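Local coordinates for plasmodesmata-located protein 5 (Arabidopsis thaliana, PDB 6GRE) that modulates cell-to-cell trafficking by restricting plasmodesmal permeability through callose deposition during salicylic acid-triggered immune responses, and is required for systemic acquired resistance, at residues Arg43-Thr48 against Gly62-Arg67; Asn29-Ser34 against Phe47-Gly52. All coordinates share one frame; numbering follows the deposited sequence. Where two conformers were deposited one is given.

Contact 1: Arg43-Thr48 against Gly62-Arg67; sequences RYANFT and GIYQCR. With NAG (2-acetamido-2-deoxy-beta-D-glucopyranose), chain F; SO4 (sulfate ion), chain L.
Ile63 packs against the two side chains that hold an N-acetylglucosamine on the neighbouring edge strand: Ile63 CG2 meets Asn46 CB at 3.7 Å, and Ile63 CB lies against Tyr44 CE1. The sugar is covalently linked through Asn46 ND2, and Tyr44 OH donates to its acetamido oxygen O7 (2.7 Å), which lies at the edge of the tyrosine ring, in its plane. On the other face, Tyr64 has CG wedged between its backbone N and carbonyl carbon (chi1 71°), which lays the ring back over the neighbouring strand, with Ala45 N 3.9 Å above one face. The small Ala45 CB meets Tyr64 CE1 at 3.7 Å, and Tyr64 CE1 also lies at the edge of the Phe47 ring, in its plane. The antiparallel ladder is uneven: Cys66 N to Arg43 O is short and straight (2.8 Å, 170°), whereas Ala45 N to Tyr64 O is weak. Arg43 grips a sulfate, likely to come from the crystallisation medium, through its backbone N and NH1, while NE bonds to Leu70 O. The hairpin thus presents a glycosylated face, on which Ile63 packs among polar side chains, and an aromatic face turned to helix 23-38, with the Cys66-Cys75 disulfide tethering one end.

Contact 2: Asn29-Ser34 against Phe47-Gly52; sequences NSLLSS and FTVPTG
Leu31 has CG anti to the backbone N (chi1 169°), and with chi2 at 74° its CD1 swings to the CB of Phe47, 3.3 Å away, a tight approach whose exact value should carry little weight because Phe47 was modelled in two conformers. Phe47 places its own CG anti to the carbonyl carbon, which carries the ring along the helix from Leu31 to Ser34. There the far rim meets a small residue: Ser34 CB lies 3.9 Å from Phe47 CE2, and Ser34 O comes obliquely to CZ. A serine suits this position because its short side chain lets the ring come close to the helix backbone, while its hydroxyl turns back to its own helix, OG donating to Ser30 O at 3.0 Å. That carbonyl also accepts from Ser34 N, the two donors reaching it from opposite faces of its plane. Nearer the start of the helix, Val49 CG2 packs against Leu31 CA and CB, each at 4.0 Å. Phe35 meets the Phe47 ring, and Leu31 also touches Val60 and Tyr107 of the sheet. The segments run nearly antiparallel (151°), axes 8.5 Å apart: helix 23-38 packed by alternate residues of the edge strand onto the antiparallel sheet of the first of two Gnk2-homologous (DUF26) domains in this ectodomain.

How the contacts relate
Contact 1 and contact 2 share strand 44-49 and, in particular, Phe47, which belongs to the strand pairing in one and to the helix packing in the other. Contact 1 is partly buried and nearer the centre of the chain, about 10 Å from it between centres; contact 2 lies about 19 Å out, at the surface. Their chemistry follows: within the sheet, backbone hydrogen bonds set the register and side chains divide between two faces, whereas helix 23-38 meets the strand mainly through carbon-to-carbon packing, with no hydrogen bond between the two segments. The two adjoin directly, Leu31 CD2 resting 3.9 Å from Gly62 CA, where the absence of a side chain lets the leucine approach the backbone of strand 60-66.

Contact 1: Arg43-Thr48 against Gly62-Arg67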
loop_
_atom_site.group_PDB
_atom_site.type_symbol
_atom_site.label_atom_id
_atom_site.label_comp_id
_atom_site.label_asym_id
_atom_site.label_seq_id
_atom_site.Cartn_x
_atom_site.Cartn_y
_atom_site.Cartn_z
ATOM N N ARG A 43 -12.254 5.226 1.339
ATOM C CA ARG A 43 -11.098 4.393 1.635
ATOM C C ARG A 43 -9.848 4.863 0.892
ATOM O O ARG A 43 -8.775 4.341 1.150
ATOM C CB ARG A 43 -11.367 2.952 1.210
ATOM C CG ARG A 43 -12.462 2.279 2.015
ATOM C CD ARG A 43 -12.708 0.884 1.459
ATOM N NE ARG A 43 -13.888 0.287 2.049
ATOM C CZ ARG A 43 -15.086 0.270 1.490
ATOM N NH1 ARG A 43 -15.292 0.802 0.301
ATOM N NH2 ARG A 43 -16.079 -0.296 2.142
ATOM N N TYR A 44 -9.988 5.790 -0.053
ATOM C CA TYR A 44 -8.868 6.307 -0.789
ATOM C C TYR A 44 -9.126 7.780 -1.092
ATOM O O TYR A 44 -10.198 8.114 -1.533
ATOM C CB TYR A 44 -8.634 5.553 -2.100
ATOM C CG TYR A 44 -7.724 6.284 -3.044
ATOM C CD1 TYR A 44 -6.341 6.268 -2.879
ATOM C CD2 TYR A 44 -8.236 7.071 -4.067
ATOM C CE1 TYR A 44 -5.504 6.975 -3.722
ATOM C CE2 TYR A 44 -7.411 7.788 -4.906
ATOM C CZ TYR A 44 -6.036 7.753 -4.738
ATOM O OH TYR A 44 -5.240 8.472 -5.570
ATOM N N ALA A 45 -8.106 8.613 -0.898
ATOM C CA ALA A 45 -8.157 10.007 -1.313
ATOM C C ALA A 45 -6.744 10.532 -1.536
ATOM O O ALA A 45 -5.797 10.032 -0.939
ATOM C CB ALA A 45 -8.895 10.845 -0.295
ATOM N N ASN A 46 -6.628 11.547 -2.407
ATOM C CA ASN A 46 -5.379 12.223 -2.674
ATOM C C ASN A 46 -5.568 13.691 -2.302
ATOM O O ASN A 46 -6.641 14.228 -2.513
ATOM C CB ASN A 46 -4.932 12.088 -4.128
ATOM C CG ASN A 46 -5.616 13.069 -5.061
ATOM O OD1 ASN A 46 -5.267 14.251 -5.127
ATOM N ND2 ASN A 46 -6.600 12.585 -5.787
ATOM N N PHE A 47 -4.527 14.305 -1.756
ATOM C CA PHE A 47 -4.576 15.669 -1.234
ATOM C C PHE A 47 -3.301 16.402 -1.640
ATOM O O PHE A 47 -2.230 15.792 -1.709
ATOM C CB PHE A 47 -4.610 15.686 0.294
ATOM C CG PHE A 47 -5.700 14.880 0.960
ATOM C CD1 PHE A 47 -5.615 13.499 1.032
ATOM C CD2 PHE A 47 -6.772 15.504 1.576
ATOM C CE1 PHE A 47 -6.606 12.757 1.646
ATOM C CE2 PHE A 47 -7.760 14.762 2.206
ATOM C CZ PHE A 47 -7.675 13.389 2.236
ATOM N N THR A 48 -3.418 17.728 -1.824
ATOM C CA THR A 48 -2.303 18.630 -1.945
ATOM C C THR A 48 -2.477 19.695 -0.857
ATOM O O THR A 48 -3.582 20.168 -0.695
ATOM C CB THR A 48 -2.255 19.265 -3.338
ATOM O OG1 THR A 48 -2.378 18.219 -4.309
ATOM C CG2 THR A 48 -0.975 20.029 -3.600
ATOM N N GLY A 62 -0.078 13.886 -1.093
ATOM C CA GLY A 62 -0.192 12.611 -0.413
ATOM C C GLY A 62 -1.455 11.868 -0.749
ATOM O O GLY A 62 -2.431 12.407 -1.295
ATOM N N ILE A 63 -1.424 10.585 -0.367
ATOM C CA ILE A 63 -2.599 9.742 -0.396
ATOM C C ILE A 63 -2.664 8.918 0.889
ATOM O O ILE A 63 -1.637 8.678 1.547
ATOM C CB ILE A 63 -2.594 8.792 -1.617
ATOM C CG1 ILE A 63 -1.478 7.742 -1.512
ATOM C CG2 ILE A 63 -2.518 9.562 -2.922
ATOM C CD1 ILE A 63 -1.584 6.596 -2.502
ATOM N N TYR A 64 -3.865 8.432 1.191
ATOM C CA TYR A 64 -3.971 7.217 1.993
ATOM C C TYR A 64 -4.846 6.223 1.244
ATOM O O TYR A 64 -5.618 6.583 0.359
ATOM C CB TYR A 64 -4.591 7.469 3.363
ATOM C CG TYR A 64 -6.056 7.787 3.292
ATOM C CD1 TYR A 64 -6.475 9.091 3.069
ATOM C CD2 TYR A 64 -7.030 6.809 3.433
ATOM C CE1 TYR A 64 -7.817 9.409 2.966
ATOM C CE2 TYR A 64 -8.377 7.115 3.337
ATOM C CZ TYR A 64 -8.777 8.422 3.096
ATOM O OH TYR A 64 -10.100 8.753 3.012
ATOM N N GLN A 65 -4.702 4.947 1.596
ATOM C CA GLN A 65 -5.546 3.936 1.037
ATOM C C GLN A 65 -5.716 2.791 2.022
ATOM O O GLN A 65 -4.753 2.226 2.503
ATOM C CB GLN A 65 -4.953 3.352 -0.230
ATOM C CG GLN A 65 -5.903 2.370 -0.902
ATOM C CD GLN A 65 -5.419 2.058 -2.290
ATOM O OE1 GLN A 65 -5.935 1.165 -2.971
ATOM N NE2 GLN A 65 -4.440 2.823 -2.735
ATOM N N CYS A 66 -6.983 2.500 2.306
ATOM C CA CYS A 66 -7.362 1.358 3.136
ATOM C C CYS A 66 -7.695 0.169 2.236
ATOM O O CYS A 66 -8.132 0.346 1.106
ATOM C CB CYS A 66 -8.570 1.707 3.996
ATOM S SG CYS A 66 -8.135 2.915 5.279
ATOM N N ARG A 67 -7.542 -1.029 2.803
ATOM C CA ARG A 67 -8.020 -2.253 2.181
ATOM C C ARG A 67 -9.464 -2.014 1.712
ATOM O O ARG A 67 -10.263 -1.376 2.420
ATOM C CB ARG A 67 -7.892 -3.384 3.207
ATOM C CG ARG A 67 -7.207 -4.653 2.732
ATOM C CD ARG A 67 -7.262 -5.690 3.841
ATOM N NE ARG A 67 -8.648 -6.012 4.164
ATOM C CZ ARG A 67 -9.073 -6.545 5.302
ATOM N NH1 ARG A 67 -8.238 -6.747 6.308
ATOM N NH2 ARG A 67 -10.352 -6.859 5.426
HETATM C C1 NAG F . -7.276 13.423 -6.733
HETATM C C2 NAG F . -7.895 12.564 -7.837
HETATM C C3 NAG F . -8.793 13.396 -8.762
HETATM C C4 NAG F . -9.644 14.428 -8.008
HETATM C C5 NAG F . -8.813 15.207 -6.977
HETATM C C6 NAG F . -9.612 16.249 -6.185
HETATM C C7 NAG F . -6.302 10.703 -8.321
HETATM C C8 NAG F . -5.326 10.206 -9.360
HETATM N N2 NAG F . -6.868 11.901 -8.623
HETATM O O3 NAG F . -9.648 12.491 -9.462
HETATM O O4 NAG F . -10.235 15.337 -8.946
HETATM O O5 NAG F . -8.236 14.260 -6.077
HETATM O O6 NAG F . -10.245 15.625 -5.061
HETATM O O7 NAG F . -6.546 10.052 -7.287
HETATM S S SO4 L . -13.905 3.705 -1.839
HETATM O O1 SO4 L . -13.895 2.213 -1.785
HETATM O O2 SO4 L . -12.632 4.229 -2.399
HETATM O O3 SO4 L . -15.039 4.150 -2.686
HETATM O O4 SO4 L . -14.124 4.223 -0.461
#

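Contact 2: Asn29-Ser34 against Phe47-Gly52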
loop_
_atom_site.group_PDB
_atom_site.type_symbol
_atom_site.label_atom_id
_atom_site.label_comp_id
_atom_site.label_asym_id
_atom_site.label_seq_id
_atom_site.Cartn_x
_atom_site.Cartn_y
_atom_site.Cartn_z
ATOM N N ASN A 29 2.002 18.037 8.340
ATOM C CA ASN A 29 1.205 17.696 9.503
ATOM C C ASN A 29 -0.266 17.953 9.222
ATOM O O ASN A 29 -1.129 17.158 9.625
ATOM C CB ASN A 29 1.699 18.383 10.774
ATOM C CG ASN A 29 3.030 17.834 11.223
ATOM O OD1 ASN A 29 3.307 16.653 11.033
ATOM N ND2 ASN A 29 3.881 18.665 11.813
ATOM N N SER A 30 -0.568 19.037 8.498
ATOM C CA SER A 30 -1.946 19.316 8.106
ATOM C C SER A 30 -2.456 18.226 7.161
ATOM O O SER A 30 -3.592 17.804 7.287
ATOM C CB SER A 30 -2.111 20.677 7.465
ATOM O OG SER A 30 -1.464 21.674 8.225
ATOM N N LEU A 31 -1.610 17.814 6.202
ATOM C CA LEU A 31 -1.981 16.759 5.229
ATOM C C LEU A 31 -2.383 15.488 5.987
ATOM O O LEU A 31 -3.433 14.883 5.712
ATOM C CB LEU A 31 -0.801 16.473 4.302
ATOM C CG LEU A 31 -0.969 15.218 3.431
ATOM C CD1 LEU A 31 -1.953 15.505 2.322
ATOM C CD2 LEU A 31 0.357 14.758 2.853
ATOM N N LEU A 32 -1.532 15.079 6.924
ATOM C CA LEU A 32 -1.730 13.811 7.653
ATOM C C LEU A 32 -3.019 13.837 8.477
ATOM O O LEU A 32 -3.746 12.849 8.488
ATOM C CB LEU A 32 -0.514 13.527 8.528
ATOM C CG LEU A 32 0.784 13.281 7.772
ATOM C CD1 LEU A 32 1.949 13.141 8.725
ATOM C CD2 LEU A 32 0.667 12.062 6.863
ATOM N N SER A 33 -3.332 14.969 9.119
ATOM C CA SER A 33 -4.575 15.117 9.876
ATOM C C SER A 33 -5.778 15.000 8.934
ATOM O O SER A 33 -6.834 14.441 9.294
ATOM C CB SER A 33 -4.590 16.428 10.624
ATOM O OG SER A 33 -3.619 16.419 11.660
ATOM N N SER A 34 -5.624 15.528 7.724
ATOM C CA SER A 34 -6.665 15.468 6.701
ATOM C C SER A 34 -6.952 14.020 6.280
ATOM O O SER A 34 -8.103 13.705 5.967
ATOM C CB SER A 34 -6.302 16.283 5.517
ATOM O OG SER A 34 -6.296 17.649 5.893
ATOM N N PHE A 47 -4.527 14.305 -1.756
ATOM C CA PHE A 47 -4.576 15.669 -1.234
ATOM C C PHE A 47 -3.301 16.402 -1.640
ATOM O O PHE A 47 -2.230 15.792 -1.709
ATOM C CB PHE A 47 -4.610 15.686 0.294
ATOM C CG PHE A 47 -5.700 14.880 0.960
ATOM C CD1 PHE A 47 -5.615 13.499 1.032
ATOM C CD2 PHE A 47 -6.772 15.504 1.576
ATOM C CE1 PHE A 47 -6.606 12.757 1.646
ATOM C CE2 PHE A 47 -7.760 14.762 2.206
ATOM C CZ PHE A 47 -7.675 13.389 2.236
ATOM N N THR A 48 -3.418 17.728 -1.824
ATOM C CA THR A 48 -2.303 18.630 -1.945
ATOM C C THR A 48 -2.477 19.695 -0.857
ATOM O O THR A 48 -3.582 20.168 -0.695
ATOM C CB THR A 48 -2.255 19.265 -3.338
ATOM O OG1 THR A 48 -2.378 18.219 -4.309
ATOM C CG2 THR A 48 -0.975 20.029 -3.600
ATOM N N VAL A 49 -1.397 20.029 -0.141
ATOM C CA VAL A 49 -1.382 21.125 0.845
ATOM C C VAL A 49 -0.168 22.005 0.576
ATOM O O VAL A 49 0.960 21.537 0.601
ATOM C CB VAL A 49 -1.377 20.606 2.301
ATOM C CG1 VAL A 49 -1.401 21.759 3.288
ATOM C CG2 VAL A 49 -2.542 19.664 2.567
ATOM N N PRO A 50 -0.379 23.320 0.354
ATOM C CA PRO A 50 -1.682 23.960 0.348
ATOM C C PRO A 50 -2.538 23.619 -0.885
ATOM O O PRO A 50 -2.007 23.181 -1.901
ATOM C CB PRO A 50 -1.388 25.475 0.355
ATOM C CG PRO A 50 0.118 25.576 0.496
ATOM C CD PRO A 50 0.666 24.259 -0.024
ATOM N N THR A 51 -3.859 23.809 -0.771
ATOM C CA THR A 51 -4.793 23.691 -1.896
ATOM C C THR A 51 -4.711 24.964 -2.745
ATOM O O THR A 51 -4.787 26.061 -2.215
ATOM C CB THR A 51 -6.230 23.453 -1.414
ATOM O OG1 THR A 51 -6.665 24.621 -0.717
ATOM C CG2 THR A 51 -6.371 22.248 -0.509
ATOM N N GLY A 52 -4.560 24.799 -4.061
ATOM C CA GLY A 52 -4.296 25.905 -4.984
ATOM C C GLY A 52 -3.035 25.655 -5.790
ATOM O O GLY A 52 -2.613 24.513 -5.930
#